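Long-range contact in intracellular exo-alpha-(1->5)-L-arabinofuranosidase (Bifidobacterium longum, PDB 2Y2W), which hydrolyses terminal alpha-(1->5)-linked L-arabinofuranosyl residues of arabinans and is also active on wheat arabinoxylan, contributing to plant cell wall degradation: residues A297-D309 against I455-D467. Sequence-based numbering, arbitrary orientation.
Sequences AASMQDFLASSED and IHTEAYGDVPAID
Tyr460 reaches from the loop 457-461 into the bend between helix 297-304 and the helix that follows it. Its CE2 meets two carbonyl oxygens where helix 297-304 ends and the chain bends: Asp302 O lies at the ring edge, in its plane, 3.3 Å from Tyr460 CE2, and Ala305 O approaches obliquely. Over one face stands Glu308 CB, a CH-pi contact 4.3 Å from the ring centroid, while Ala459 CB of the ring's own loop covers the opposite face. Beyond the ring, Tyr460 OH comes within 3.4 Å of Asp309 CB. A broad, flat side chain suits a place between the helix residue Glu308 and its own loop residue Ala459; an alanine here would probably open a gap between these two and leave Asp302 O without the ring edge beside it.

Asp302 grips the same loop just before the tyrosine. With CG turned anti to its carbonyl carbon (chi1 -65°), the carboxylate faces two successive amides: Glu458 N donates to Asp302 OD1 (2.9 Å) from the syn side, 30° out of plane, and Ala459 N gives a weak bond to OD2. A short, doubly accepting aspartate fits this task. Within the loop, Thr457 OG1 donates to Tyr460 O (2.8 Å) from above the carbonyl plane, bracing the turn, while its methyl CG2 packs on Gln301 CG.

Small Ala305 lets Val463 CG2 approach its CB to 3.9 Å, and Val463 CG1 rests on Glu308 CG at 3.6 Å. Farther out, Arg486 fixes both flanking polar chains, forming a salt bridge with Glu308 OE2 and accepting Gln301 NE2 at its backbone oxygen. The arrangement joins a helical segment after strand 280-287 of the (beta/alpha)8 barrel to an antiparallel beta-hairpin of the accompanying beta-domain, the two-domain architecture of glycoside hydrolase family 51.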
ATOM      1  N   ALA D 297       6.345  38.024  30.878  1.00 49.52           N
ATOM      2  CA  ALA D 297       7.791  38.196  30.738  1.00 49.41           C
ATOM      3  C   ALA D 297       8.563  36.876  30.776  1.00 49.30           C
ATOM      4  O   ALA D 297       9.674  36.787  30.245  1.00 49.35           O
ATOM      5  CB  ALA D 297       8.316  39.150  31.808  1.00 49.42           C
ATOM      6  N   ALA D 298       7.975  35.863  31.410  1.00 49.12           N
ATOM      7  CA  ALA D 298       8.601  34.548  31.535  1.00 48.87           C
ATOM      8  C   ALA D 298       8.588  33.801  30.206  1.00 48.71           C
ATOM      9  O   ALA D 298       9.606  33.241  29.796  1.00 48.67           O
ATOM     10  CB  ALA D 298       7.906  33.727  32.618  1.00 48.89           C
ATOM     11  N   SER D 299       7.433  33.803  29.544  1.00 48.55           N
ATOM     12  CA  SER D 299       7.260  33.145  28.252  1.00 48.40           C
ATOM     13  C   SER D 299       8.066  33.846  27.159  1.00 48.27           C
ATOM     14  O   SER D 299       8.597  33.194  26.255  1.00 48.31           O
ATOM     15  CB  SER D 299       5.780  33.098  27.871  1.00 48.41           C
ATOM     16  OG  SER D 299       5.256  34.406  27.717  1.00 48.51           O
ATOM     17  N   MET D 300       8.143  35.174  27.255  1.00 48.05           N
ATOM     18  CA  MET D 300       8.947  35.997  26.351  1.00 47.80           C
ATOM     19  C   MET D 300      10.431  35.635  26.435  1.00 47.69           C
ATOM     20  O   MET D 300      11.084  35.453  25.405  1.00 47.74           O
ATOM     21  CB  MET D 300       8.725  37.487  26.654  1.00 47.85           C
ATOM     22  CG  MET D 300       9.703  38.459  25.985  1.00 47.58           C
ATOM     23  SD  MET D 300       9.765  38.360  24.184  1.00 47.35           S
ATOM     24  CE  MET D 300       8.130  38.934  23.725  1.00 47.09           C
ATOM     25  N   GLN D 301      10.948  35.519  27.657  1.00 47.47           N
ATOM     26  CA  GLN D 301      12.354  35.170  27.887  1.00 47.34           C
ATOM     27  C   GLN D 301      12.696  33.754  27.409  1.00 47.10           C
ATOM     28  O   GLN D 301      13.803  33.512  26.925  1.00 47.09           O
ATOM     29  CB  GLN D 301      12.729  35.350  29.366  1.00 47.39           C
ATOM     30  CG  GLN D 301      14.235  35.325  29.653  1.00 47.71           C
ATOM     31  CD  GLN D 301      14.971  36.538  29.101  1.00 48.28           C
ATOM     32  OE1 GLN D 301      14.987  37.605  29.715  1.00 48.39           O
ATOM     33  NE2 GLN D 301      15.599  36.370  27.942  1.00 48.43           N
ATOM     34  N   ASP D 302      11.747  32.828  27.550  1.00 46.84           N
ATOM     35  CA  ASP D 302      11.892  31.477  27.003  1.00 46.60           C
ATOM     36  C   ASP D 302      11.971  31.524  25.476  1.00 46.16           C
ATOM     37  O   ASP D 302      12.765  30.810  24.858  1.00 46.16           O
ATOM     38  CB  ASP D 302      10.716  30.586  27.422  1.00 46.79           C
ATOM     39  CG  ASP D 302      10.657  30.342  28.924  1.00 47.41           C
ATOM     40  OD1 ASP D 302      11.493  30.897  29.671  1.00 48.04           O
ATOM     41  OD2 ASP D 302       9.757  29.587  29.356  1.00 47.90           O
ATOM     42  N   PHE D 303      11.137  32.380  24.887  1.00 45.57           N
ATOM     43  CA  PHE D 303      11.026  32.523  23.441  1.00 45.02           C
ATOM     44  C   PHE D 303      12.275  33.142  22.805  1.00 44.73           C
ATOM     45  O   PHE D 303      12.679  32.746  21.711  1.00 44.64           O
ATOM     46  CB  PHE D 303       9.770  33.329  23.098  1.00 44.90           C
ATOM     47  CG  PHE D 303       9.640  33.675  21.643  1.00 44.71           C
ATOM     48  CD1 PHE D 303       9.642  32.680  20.669  1.00 44.46           C
ATOM     49  CD2 PHE D 303       9.492  34.998  21.248  1.00 44.42           C
ATOM     50  CE1 PHE D 303       9.519  33.002  19.326  1.00 44.27           C
ATOM     51  CE2 PHE D 303       9.359  35.329  19.909  1.00 44.43           C
ATOM     52  CZ  PHE D 303       9.371  34.329  18.945  1.00 44.43           C
ATOM     53  N   LEU D 304      12.889  34.100  23.496  1.00 44.32           N
ATOM     54  CA  LEU D 304      14.098  34.752  22.993  1.00 43.94           C
ATOM     55  C   LEU D 304      15.303  33.809  22.977  1.00 43.75           C
ATOM     56  O   LEU D 304      16.253  34.020  22.219  1.00 43.69           O
ATOM     57  CB  LEU D 304      14.407  36.023  23.790  1.00 43.94           C
ATOM     58  CG  LEU D 304      13.434  37.198  23.621  1.00 43.76           C
ATOM     59  CD1 LEU D 304      13.515  38.138  24.816  1.00 43.76           C
ATOM     60  CD2 LEU D 304      13.674  37.952  22.320  1.00 43.26           C
ATOM     61  N   ALA D 305      15.248  32.762  23.799  1.00 43.45           N
ATOM     62  CA  ALA D 305      16.302  31.752  23.845  1.00 43.18           C
ATOM     63  C   ALA D 305      15.917  30.472  23.094  1.00 43.03           C
ATOM     64  O   ALA D 305      16.367  29.376  23.448  1.00 43.04           O
ATOM     65  CB  ALA D 305      16.670  31.441  25.294  1.00 43.24           C
ATOM     66  N   SER D 306      15.100  30.619  22.050  1.00 42.81           N
ATOM     67  CA  SER D 306      14.608  29.480  21.264  1.00 42.60           C
ATOM     68  C   SER D 306      15.695  28.772  20.462  1.00 42.47           C
ATOM     69  O   SER D 306      15.527  27.615  20.071  1.00 42.58           O
ATOM     70  CB  SER D 306      13.472  29.909  20.333  1.00 42.62           C
ATOM     71  OG  SER D 306      12.281  30.133  21.066  1.00 42.70           O
ATOM     72  N   SER D 307      16.802  29.471  20.224  1.00 42.29           N
ATOM     73  CA  SER D 307      17.963  28.902  19.533  1.00 42.13           C
ATOM     74  C   SER D 307      18.551  27.696  20.267  1.00 42.02           C
ATOM     75  O   SER D 307      19.130  26.803  19.641  1.00 42.16           O
ATOM     76  CB  SER D 307      19.036  29.972  19.315  1.00 42.07           C
ATOM     77  OG  SER D 307      19.174  30.805  20.452  1.00 42.10           O
ATOM     78  N   GLU D 308      18.387  27.677  21.590  1.00 41.74           N
ATOM     79  CA  GLU D 308      18.863  26.581  22.440  1.00 41.53           C
ATOM     80  C   GLU D 308      18.155  25.260  22.143  1.00 41.22           C
ATOM     81  O   GLU D 308      18.758  24.189  22.240  1.00 41.22           O
ATOM     82  CB  GLU D 308      18.698  26.943  23.918  1.00 41.63           C
ATOM     83  CG  GLU D 308      19.478  28.180  24.356  1.00 42.01           C
ATOM     84  CD  GLU D 308      20.984  27.984  24.303  1.00 42.61           C
ATOM     85  OE1 GLU D 308      21.483  26.992  24.881  1.00 42.69           O
ATOM     86  OE2 GLU D 308      21.669  28.828  23.686  1.00 42.86           O
ATOM     87  N   ASP D 309      16.873  25.347  21.792  1.00 40.87           N
ATOM     88  CA  ASP D 309      16.102  24.194  21.339  1.00 40.47           C
ATOM     89  C   ASP D 309      16.682  23.670  20.023  1.00 40.06           C
ATOM     90  O   ASP D 309      16.892  22.466  19.870  1.00 39.97           O
ATOM     91  CB  ASP D 309      14.623  24.571  21.184  1.00 40.54           C
ATOM     92  CG  ASP D 309      13.742  23.382  20.824  1.00 41.07           C
ATOM     93  OD1 ASP D 309      13.634  23.056  19.621  1.00 41.37           O
ATOM     94  OD2 ASP D 309      13.157  22.772  21.745  1.00 41.74           O
ATOM     95  N   ILE D 455      21.491  34.396  31.620  1.00 57.36           N
ATOM     96  CA  ILE D 455      20.122  34.720  32.032  1.00 57.58           C
ATOM     97  C   ILE D 455      19.309  33.442  32.259  1.00 57.74           C
ATOM     98  O   ILE D 455      19.623  32.390  31.697  1.00 57.79           O
ATOM     99  CB  ILE D 455      19.403  35.652  31.014  1.00 57.61           C
ATOM    100  CG1 ILE D 455      19.609  35.159  29.574  1.00 57.72           C
ATOM    101  CG2 ILE D 455      19.880  37.093  31.184  1.00 57.57           C
ATOM    102  CD1 ILE D 455      18.825  35.921  28.518  1.00 57.88           C
ATOM    103  N   HIS D 456      18.269  33.544  33.085  1.00 57.93           N
ATOM    104  CA  HIS D 456      17.458  32.385  33.467  1.00 58.08           C
ATOM    105  C   HIS D 456      16.139  32.304  32.691  1.00 58.03           C
ATOM    106  O   HIS D 456      15.494  33.322  32.431  1.00 58.01           O
ATOM    107  CB  HIS D 456      17.191  32.397  34.977  1.00 58.22           C
ATOM    108  CG  HIS D 456      16.582  31.129  35.495  1.00 58.69           C
ATOM    109  ND1 HIS D 456      17.338  30.038  35.868  1.00 59.12           N
ATOM    110  CD2 HIS D 456      15.289  30.779  35.699  1.00 58.92           C
ATOM    111  CE1 HIS D 456      16.537  29.071  36.281  1.00 59.34           C
ATOM    112  NE2 HIS D 456      15.289  29.495  36.187  1.00 59.29           N
ATOM    113  N   THR D 457      15.756  31.079  32.328  1.00 57.99           N
ATOM    114  CA  THR D 457      14.503  30.809  31.615  1.00 57.97           C
ATOM    115  C   THR D 457      13.776  29.616  32.239  1.00 57.97           C
ATOM    116  O   THR D 457      14.394  28.805  32.933  1.00 58.01           O
ATOM    117  CB  THR D 457      14.749  30.513  30.113  1.00 57.98           C
ATOM    118  OG1 THR D 457      15.686  29.437  29.979  1.00 58.01           O
ATOM    119  CG2 THR D 457      15.287  31.741  29.388  1.00 57.80           C
ATOM    120  N   GLU D 458      12.469  29.513  31.995  1.00 57.99           N
ATOM    121  CA  GLU D 458      11.681  28.360  32.452  1.00 58.03           C
ATOM    122  C   GLU D 458      11.946  27.099  31.630  1.00 57.90           C
ATOM    123  O   GLU D 458      12.165  26.024  32.192  1.00 57.91           O
ATOM    124  CB  GLU D 458      10.178  28.666  32.443  1.00 58.13           C
ATOM    125  CG  GLU D 458       9.557  28.894  33.819  1.00 58.58           C
ATOM    126  CD  GLU D 458       9.183  30.345  34.078  1.00 59.18           C
ATOM    127  OE1 GLU D 458       9.959  31.249  33.698  1.00 59.43           O
ATOM    128  OE2 GLU D 458       8.107  30.577  34.672  1.00 59.17           O
ATOM    129  N   ALA D 459      11.920  27.244  30.305  1.00 57.77           N
ATOM    130  CA  ALA D 459      12.068  26.119  29.378  1.00 57.63           C
ATOM    131  C   ALA D 459      13.493  25.567  29.312  1.00 57.55           C
ATOM    132  O   ALA D 459      13.688  24.355  29.199  1.00 57.52           O
ATOM    133  CB  ALA D 459      11.583  26.512  27.987  1.00 57.60           C
ATOM    134  N   TYR D 460      14.477  26.459  29.381  1.00 57.53           N
ATOM    135  CA  TYR D 460      15.888  26.076  29.313  1.00 57.51           C
ATOM    136  C   TYR D 460      16.606  26.486  30.598  1.00 57.52           C
ATOM    137  O   TYR D 460      16.013  27.136  31.462  1.00 57.55           O
ATOM    138  CB  TYR D 460      16.550  26.698  28.075  1.00 57.49           C
ATOM    139  CG  TYR D 460      15.658  26.673  26.850  1.00 57.49           C
ATOM    140  CD1 TYR D 460      15.466  25.495  26.128  1.00 57.57           C
ATOM    141  CD2 TYR D 460      14.986  27.820  26.428  1.00 57.43           C
ATOM    142  CE1 TYR D 460      14.636  25.461  25.013  1.00 57.42           C
ATOM    143  CE2 TYR D 460      14.152  27.796  25.313  1.00 57.53           C
ATOM    144  CZ  TYR D 460      13.984  26.612  24.611  1.00 57.43           C
ATOM    145  OH  TYR D 460      13.163  26.578  23.509  1.00 57.59           O
ATOM    146  N   GLY D 461      17.874  26.100  30.728  1.00 57.46           N
ATOM    147  CA  GLY D 461      18.650  26.392  31.934  1.00 57.29           C
ATOM    148  C   GLY D 461      19.129  27.829  32.010  1.00 57.18           C
ATOM    149  O   GLY D 461      18.354  28.768  31.804  1.00 57.14           O
ATOM    150  N   ASP D 462      20.411  27.997  32.325  1.00 57.05           N
ATOM    151  CA  ASP D 462      21.047  29.308  32.317  1.00 56.90           C
ATOM    152  C   ASP D 462      21.769  29.493  30.985  1.00 56.75           C
ATOM    153  O   ASP D 462      22.698  28.749  30.663  1.00 56.80           O
ATOM    154  CB  ASP D 462      22.020  29.445  33.491  1.00 56.95           C
ATOM    155  N   VAL D 463      21.328  30.479  30.209  1.00 56.52           N
ATOM    156  CA  VAL D 463      21.819  30.662  28.841  1.00 56.33           C
ATOM    157  C   VAL D 463      22.488  32.025  28.614  1.00 56.18           C
ATOM    158  O   VAL D 463      22.052  33.028  29.180  1.00 56.21           O
ATOM    159  CB  VAL D 463      20.694  30.426  27.790  1.00 56.34           C
ATOM    160  CG1 VAL D 463      20.281  28.961  27.775  1.00 56.28           C
ATOM    161  CG2 VAL D 463      19.487  31.330  28.046  1.00 56.23           C
ATOM    162  N   PRO D 464      23.558  32.062  27.791  1.00 56.02           N
ATOM    163  CA  PRO D 464      24.221  33.330  27.478  1.00 55.91           C
ATOM    164  C   PRO D 464      23.275  34.320  26.805  1.00 55.79           C
ATOM    165  O   PRO D 464      22.485  33.932  25.942  1.00 55.83           O
ATOM    166  CB  PRO D 464      25.333  32.917  26.507  1.00 55.90           C
ATOM    167  CG  PRO D 464      25.588  31.485  26.809  1.00 55.94           C
ATOM    168  CD  PRO D 464      24.250  30.918  27.167  1.00 56.00           C
ATOM    169  N   ALA D 465      23.352  35.582  27.213  1.00 55.66           N
ATOM    170  CA  ALA D 465      22.511  36.631  26.646  1.00 55.56           C
ATOM    171  C   ALA D 465      22.921  36.959  25.212  1.00 55.49           C
ATOM    172  O   ALA D 465      22.068  37.094  24.333  1.00 55.45           O
ATOM    173  CB  ALA D 465      22.558  37.880  27.519  1.00 55.59           C
ATOM    174  N   ILE D 466      24.228  37.080  24.986  1.00 55.40           N
ATOM    175  CA  ILE D 466      24.767  37.407  23.667  1.00 55.30           C
ATOM    176  C   ILE D 466      25.101  36.135  22.886  1.00 55.28           C
ATOM    177  O   ILE D 466      25.652  35.180  23.441  1.00 55.27           O
ATOM    178  CB  ILE D 466      26.016  38.342  23.766  1.00 55.30           C
ATOM    179  CG1 ILE D 466      25.717  39.583  24.623  1.00 55.23           C
ATOM    180  CG2 ILE D 466      26.529  38.747  22.377  1.00 55.30           C
ATOM    181  CD1 ILE D 466      24.631  40.517  24.072  1.00 55.00           C
ATOM    182  N   ASP D 467      24.748  36.138  21.601  1.00 55.24           N
ATOM    183  CA  ASP D 467      25.029  35.040  20.680  1.00 55.17           C
ATOM    184  C   ASP D 467      25.421  35.624  19.321  1.00 55.13           C
ATOM    185  O   ASP D 467      24.779  36.566  18.852  1.00 55.10           O
ATOM    186  CB  ASP D 467      23.794  34.141  20.548  1.00 55.18           C
ATOM    187  CG  ASP D 467      24.090  32.822  19.852  1.00 55.19           C
ATOM    188  OD1 ASP D 467      25.269  32.405  19.808  1.00 55.12           O
ATOM    189  OD2 ASP D 467      23.129  32.195  19.354  1.00 55.41           O
TER